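Local coordinates for protein thermostable monoacylglycerol lipase (Bacillus, PDB 4LHE) that hydrolyses monoacylglycerols to a fatty acid and glycerol, as a thermostable lipase of the alpha/beta hydrolase fold, at residues L104-P118 and Q176-I190. Sequence-based numbering, arbitrary orientation.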
loop_
_atom_site.group_PDB
_atom_site.type_symbol
_atom_site.label_atom_id
_atom_site.label_comp_id
_atom_site.label_asym_id
_atom_site.label_seq_id
_atom_site.Cartn_x
_atom_site.Cartn_y
_atom_site.Cartn_z
ATOM N N LEU A 104 -7.858 -0.728 0.765
ATOM C CA LEU A 104 -9.097 -0.997 1.479
ATOM C C LEU A 104 -9.993 0.219 1.427
ATOM O O LEU A 104 -11.182 0.105 1.143
ATOM C CB LEU A 104 -8.798 -1.351 2.928
ATOM C CG LEU A 104 -8.013 -2.649 3.095
ATOM C CD1 LEU A 104 -7.357 -2.668 4.461
ATOM C CD2 LEU A 104 -8.924 -3.878 2.913
ATOM N N TYR A 105 -9.402 1.386 1.682
ATOM C CA TYR A 105 -10.130 2.655 1.700
ATOM C C TYR A 105 -10.860 2.876 0.391
ATOM O O TYR A 105 -12.052 3.190 0.381
ATOM C CB TYR A 105 -9.141 3.804 1.931
ATOM C CG TYR A 105 -9.767 5.172 2.101
ATOM C CD1 TYR A 105 -10.031 5.670 3.367
ATOM C CD2 TYR A 105 -10.068 5.978 1.004
ATOM C CE1 TYR A 105 -10.590 6.926 3.545
ATOM C CE2 TYR A 105 -10.632 7.235 1.172
ATOM C CZ TYR A 105 -10.882 7.702 2.451
ATOM O OH TYR A 105 -11.437 8.949 2.652
ATOM N N LEU A 106 -10.137 2.699 -0.713
ATOM C CA LEU A 106 -10.675 2.950 -2.043
ATOM C C LEU A 106 -11.793 1.975 -2.389
ATOM O O LEU A 106 -12.766 2.344 -3.055
ATOM C CB LEU A 106 -9.556 2.853 -3.073
ATOM C CG LEU A 106 -9.485 3.955 -4.116
ATOM C CD1 LEU A 106 -8.953 5.220 -3.488
ATOM C CD2 LEU A 106 -8.599 3.512 -5.268
ATOM N N ALA A 107 -11.654 0.731 -1.939
ATOM C CA ALA A 107 -12.684 -0.272 -2.177
ATOM C C ALA A 107 -13.973 0.136 -1.441
ATOM O O ALA A 107 -15.082 -0.050 -1.956
ATOM C CB ALA A 107 -12.197 -1.660 -1.732
ATOM N N GLU A 108 -13.814 0.704 -0.242
ATOM C CA GLU A 108 -14.945 1.224 0.534
ATOM C C GLU A 108 -15.700 2.355 -0.170
ATOM O O GLU A 108 -16.901 2.544 0.051
ATOM C CB GLU A 108 -14.467 1.701 1.914
ATOM C CG GLU A 108 -13.990 0.571 2.798
ATOM C CD GLU A 108 -13.168 1.035 3.966
ATOM O OE1 GLU A 108 -12.971 2.252 4.114
ATOM O OE2 GLU A 108 -12.728 0.182 4.754
ATOM N N HIS A 109 -15.001 3.110 -1.009
ATOM C CA HIS A 109 -15.601 4.267 -1.661
ATOM C C HIS A 109 -16.034 4.003 -3.101
ATOM O O HIS A 109 -16.841 4.758 -3.657
ATOM C CB HIS A 109 -14.649 5.468 -1.602
ATOM C CG HIS A 109 -14.545 6.092 -0.246
ATOM N ND1 HIS A 109 -14.161 5.388 0.873
ATOM C CD2 HIS A 109 -14.770 7.364 0.169
ATOM C CE1 HIS A 109 -14.156 6.193 1.922
ATOM N NE2 HIS A 109 -14.524 7.398 1.519
ATOM N N HIS A 110 -15.500 2.942 -3.704
ATOM C CA HIS A 110 -15.839 2.577 -5.081
ATOM C C HIS A 110 -16.072 1.055 -5.242
ATOM O O HIS A 110 -15.151 0.327 -5.631
ATOM C CB HIS A 110 -14.704 2.966 -6.060
ATOM C CG HIS A 110 -14.282 4.407 -6.014
ATOM N ND1 HIS A 110 -14.925 5.397 -6.729
ATOM C CD2 HIS A 110 -13.232 5.012 -5.401
ATOM C CE1 HIS A 110 -14.319 6.555 -6.522
ATOM N NE2 HIS A 110 -13.289 6.348 -5.718
ATOM N N PRO A 111 -17.283 0.554 -4.941
ATOM C CA PRO A 111 -17.464 -0.875 -5.260
ATOM C C PRO A 111 -17.572 -1.263 -6.756
ATOM O O PRO A 111 -17.889 -2.414 -7.066
ATOM C CB PRO A 111 -18.727 -1.265 -4.472
ATOM C CG PRO A 111 -19.324 0.029 -3.979
ATOM C CD PRO A 111 -18.196 1.002 -3.875
ATOM N N ASP A 112 -17.287 -0.349 -7.675
ATOM C CA ASP A 112 -17.092 -0.768 -9.062
ATOM C C ASP A 112 -15.751 -1.514 -9.196
ATOM O O ASP A 112 -15.482 -2.179 -10.199
ATOM C CB ASP A 112 -17.153 0.422 -10.023
ATOM C CG ASP A 112 -16.015 1.403 -9.812
ATOM O OD1 ASP A 112 -16.235 2.419 -9.110
ATOM O OD2 ASP A 112 -14.902 1.166 -10.344
ATOM N N ILE A 113 -14.911 -1.392 -8.174
ATOM C CA ILE A 113 -13.631 -2.094 -8.136
ATOM C C ILE A 113 -13.849 -3.611 -8.185
ATOM O O ILE A 113 -14.612 -4.168 -7.389
ATOM C CB ILE A 113 -12.803 -1.655 -6.897
ATOM C CG1 ILE A 113 -12.289 -0.230 -7.106
ATOM C CG2 ILE A 113 -11.616 -2.574 -6.664
ATOM C CD1 ILE A 113 -11.435 0.303 -5.947
ATOM N N CYS A 114 -13.201 -4.276 -9.137
ATOM C CA CYS A 114 -13.456 -5.697 -9.349
ATOM C C CYS A 114 -12.677 -6.607 -8.394
ATOM O O CYS A 114 -12.912 -7.811 -8.368
ATOM C CB CYS A 114 -13.189 -6.075 -10.803
ATOM S SG CYS A 114 -14.424 -5.399 -11.973
ATOM N N GLY A 115 -11.769 -6.040 -7.603
ATOM C CA GLY A 115 -11.024 -6.850 -6.641
ATOM C C GLY A 115 -9.863 -6.124 -5.986
ATOM O O GLY A 115 -9.344 -5.149 -6.538
ATOM N N ILE A 116 -9.449 -6.596 -4.809
ATOM C CA ILE A 116 -8.329 -5.979 -4.104
ATOM C C ILE A 116 -7.295 -6.973 -3.616
ATOM O O ILE A 116 -7.626 -8.106 -3.244
ATOM C CB ILE A 116 -8.784 -5.103 -2.915
ATOM C CG1 ILE A 116 -9.659 -5.900 -1.934
ATOM C CG2 ILE A 116 -9.499 -3.842 -3.426
ATOM C CD1 ILE A 116 -10.133 -5.065 -0.763
ATOM N N VAL A 117 -6.036 -6.541 -3.623
ATOM C CA VAL A 117 -4.939 -7.369 -3.123
ATOM C C VAL A 117 -4.070 -6.600 -2.104
ATOM O O VAL A 117 -2.978 -6.097 -2.424
ATOM C CB VAL A 117 -4.073 -7.956 -4.288
ATOM C CG1 VAL A 117 -3.071 -8.961 -3.740
ATOM C CG2 VAL A 117 -4.965 -8.665 -5.300
ATOM N N PRO A 118 -4.570 -6.473 -0.867
ATOM C CA PRO A 118 -3.770 -5.798 0.165
ATOM C C PRO A 118 -2.631 -6.698 0.648
ATOM O O PRO A 118 -2.831 -7.902 0.785
ATOM C CB PRO A 118 -4.785 -5.564 1.294
ATOM C CG PRO A 118 -5.856 -6.620 1.080
ATOM C CD PRO A 118 -5.926 -6.839 -0.400
ATOM N N GLN A 176 -10.644 5.491 10.042
ATOM C CA GLN A 176 -11.712 5.680 9.072
ATOM C C GLN A 176 -11.799 4.458 8.148
ATOM O O GLN A 176 -12.875 4.155 7.621
ATOM C CB GLN A 176 -11.468 6.970 8.262
ATOM C CG GLN A 176 -12.731 7.714 7.820
ATOM C CD GLN A 176 -12.496 8.655 6.631
ATOM O OE1 GLN A 176 -13.125 8.514 5.572
ATOM N NE2 GLN A 176 -11.598 9.624 6.807
ATOM N N THR A 177 -10.681 3.743 7.972
ATOM C CA THR A 177 -10.645 2.569 7.079
ATOM C C THR A 177 -11.195 1.318 7.754
ATOM O O THR A 177 -12.061 0.637 7.211
ATOM C CB THR A 177 -9.213 2.258 6.566
ATOM O OG1 THR A 177 -8.704 3.383 5.838
ATOM C CG2 THR A 177 -9.219 1.040 5.658
ATOM N N LYS A 178 -10.687 1.015 8.939
ATOM C CA LYS A 178 -11.158 -0.140 9.690
ATOM C C LYS A 178 -12.658 -0.043 9.990
ATOM O O LYS A 178 -13.390 -1.030 9.887
ATOM C CB LYS A 178 -10.381 -0.243 10.993
ATOM C CG LYS A 178 -10.828 -1.369 11.894
ATOM C CD LYS A 178 -10.089 -1.246 13.208
ATOM C CE LYS A 178 -10.304 -2.445 14.104
ATOM N NZ LYS A 178 -9.176 -2.550 15.078
ATOM N N ALA A 179 -13.108 1.156 10.346
ATOM C CA ALA A 179 -14.515 1.392 10.660
ATOM C C ALA A 179 -15.428 1.004 9.502
ATOM O O ALA A 179 -16.547 0.516 9.708
ATOM C CB ALA A 179 -14.734 2.855 11.040
ATOM N N LYS A 180 -14.945 1.214 8.282
ATOM C CA LYS A 180 -15.786 1.052 7.112
ATOM C C LYS A 180 -15.506 -0.200 6.286
ATOM O O LYS A 180 -15.868 -0.226 5.119
ATOM C CB LYS A 180 -15.663 2.283 6.212
ATOM C CG LYS A 180 -16.129 3.585 6.842
ATOM C CD LYS A 180 -17.645 3.638 6.915
ATOM C CE LYS A 180 -18.151 3.580 8.358
ATOM N NZ LYS A 180 -18.295 4.937 8.966
ATOM N N LEU A 181 -14.896 -1.231 6.878
ATOM C CA LEU A 181 -14.586 -2.474 6.148
ATOM C C LEU A 181 -15.813 -3.110 5.494
ATOM O O LEU A 181 -15.758 -3.593 4.356
ATOM C CB LEU A 181 -13.885 -3.484 7.065
ATOM C CG LEU A 181 -12.430 -3.122 7.389
ATOM C CD1 LEU A 181 -11.778 -4.089 8.361
ATOM C CD2 LEU A 181 -11.610 -3.030 6.091
ATOM N N ASP A 182 -16.927 -3.081 6.219
ATOM C CA ASP A 182 -18.204 -3.624 5.758
ATOM C C ASP A 182 -18.668 -3.064 4.404
ATOM O O ASP A 182 -19.484 -3.684 3.716
ATOM C CB ASP A 182 -19.260 -3.348 6.830
ATOM C CG ASP A 182 -19.293 -1.888 7.235
ATOM O OD1 ASP A 182 -18.534 -1.497 8.158
ATOM O OD2 ASP A 182 -20.067 -1.127 6.615
ATOM N N ARG A 183 -18.151 -1.898 4.024
ATOM C CA ARG A 183 -18.461 -1.298 2.720
ATOM C C ARG A 183 -17.833 -2.071 1.552
ATOM O O ARG A 183 -18.242 -1.907 0.400
ATOM C CB ARG A 183 -17.974 0.158 2.665
ATOM C CG ARG A 183 -18.373 1.048 3.864
ATOM C CD ARG A 183 -19.756 1.686 3.698
ATOM N NE ARG A 183 -20.005 2.769 4.663
ATOM C CZ ARG A 183 -20.682 2.629 5.805
ATOM N NH1 ARG A 183 -21.184 1.446 6.142
ATOM N NH2 ARG A 183 -20.861 3.672 6.615
ATOM N N ILE A 184 -16.828 -2.896 1.848
ATOM C CA ILE A 184 -16.094 -3.623 0.811
ATOM C C ILE A 184 -16.795 -4.930 0.434
ATOM O O ILE A 184 -16.954 -5.809 1.271
ATOM C CB ILE A 184 -14.648 -3.943 1.259
ATOM C CG1 ILE A 184 -13.880 -2.657 1.564
ATOM C CG2 ILE A 184 -13.921 -4.697 0.174
ATOM C CD1 ILE A 184 -12.457 -2.903 2.108
ATOM N N VAL A 185 -17.192 -5.067 -0.831
ATOM C CA VAL A 185 -17.841 -6.300 -1.274
ATOM C C VAL A 185 -17.136 -7.042 -2.432
ATOM O O VAL A 185 -17.614 -8.100 -2.870
ATOM C CB VAL A 185 -19.325 -6.053 -1.661
ATOM C CG1 VAL A 185 -20.084 -5.381 -0.523
ATOM C CG2 VAL A 185 -19.404 -5.233 -2.928
ATOM N N CYS A 186 -16.017 -6.509 -2.929
ATOM C CA CYS A 186 -15.353 -7.133 -4.073
ATOM C C CYS A 186 -14.460 -8.272 -3.608
ATOM O O CYS A 186 -14.133 -8.356 -2.417
ATOM C CB CYS A 186 -14.546 -6.095 -4.850
ATOM S SG CYS A 186 -13.189 -5.379 -3.908
ATOM N N PRO A 187 -14.101 -9.193 -4.526
ATOM C CA PRO A 187 -13.170 -10.274 -4.173
ATOM C C PRO A 187 -11.892 -9.768 -3.491
ATOM O O PRO A 187 -11.329 -8.742 -3.879
ATOM C CB PRO A 187 -12.831 -10.891 -5.538
ATOM C CG PRO A 187 -14.103 -10.729 -6.311
ATOM C CD PRO A 187 -14.635 -9.356 -5.896
ATOM N N ALA A 188 -11.434 -10.486 -2.477
ATOM C CA ALA A 188 -10.243 -10.055 -1.748
ATOM C C ALA A 188 -9.197 -11.172 -1.649
ATOM O O ALA A 188 -9.530 -12.318 -1.360
ATOM C CB ALA A 188 -10.627 -9.519 -0.361
ATOM N N LEU A 189 -7.943 -10.833 -1.938
ATOM C CA LEU A 189 -6.817 -11.742 -1.786
ATOM C C LEU A 189 -5.858 -11.058 -0.814
ATOM O O LEU A 189 -5.288 -10.004 -1.117
ATOM C CB LEU A 189 -6.120 -11.982 -3.133
ATOM C CG LEU A 189 -4.824 -12.807 -3.118
ATOM C CD1 LEU A 189 -5.114 -14.202 -2.618
ATOM C CD2 LEU A 189 -4.137 -12.868 -4.491
ATOM N N ILE A 190 -5.687 -11.658 0.353
ATOM C CA ILE A 190 -5.020 -10.990 1.468
ATOM C C ILE A 190 -3.693 -11.664 1.773
ATOM O O ILE A 190 -3.675 -12.781 2.302
ATOM C CB ILE A 190 -5.940 -11.002 2.716
ATOM C CG1 ILE A 190 -7.260 -10.275 2.420
ATOM C CG2 ILE A 190 -5.263 -10.359 3.919
ATOM C CD1 ILE A 190 -8.288 -10.389 3.542
HETATM O O HOH W 1 -15.970 -3.191 -2.867
#
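Ile116 and Ala188 bridge two neighbouring strands of the central sheet, 115-118 and 188-190, whose short segments run parallel, their axes 8° apart. Two nearly straight backbone hydrogen bonds flank the bridge: Ile116 N donates to Pro187 O (3.0 Å) and Leu189 N to Ile116 O (3.0 Å). On one side of the sheet Val117 and Leu189 run alongside each other in the same sense, Val117 CG1 against Leu189 CD2 (4.1 Å), with Phe244 of helix 234-247 packed on both.

On the other side, apolar groups fill the space between sheet and helix 98-109, completing the helix-sheet-helix layering of the alpha/beta hydrolase fold. Ile184 sends CG2 to Ile116 CD1 (3.9 Å), while its CG1 arm, anti to the carbonyl carbon (chi1 -60°), reaches Ala107 CB and ends at Leu104. Cys186 SG touches Gly115 CA and Ile116 CG2.

The polar centre is Glu108, buried against the chain between Thr177 and Ile184. Its extended side chain lays CG against Ile184 CG1 (3.5 Å) and brings OE2 to 2.6 Å from Thr177 O, with Lys180 O 3.2 Å from the same oxygen. Replacing this glutamate with an alanine would probably leave Thr177 O without its carboxyl neighbour and open a gap beside Ile184 and Lys180. Nearby, Thr177 OG1, bonded to Leu173 O, meets the edge of the Tyr105 ring.

Two oxygens as close as Glu108 OE2 and Thr177 O suggest that the carboxyl group is protonated and donates to the carbonyl, which would let an acidic side chain sit in this largely buried junction in neutral form.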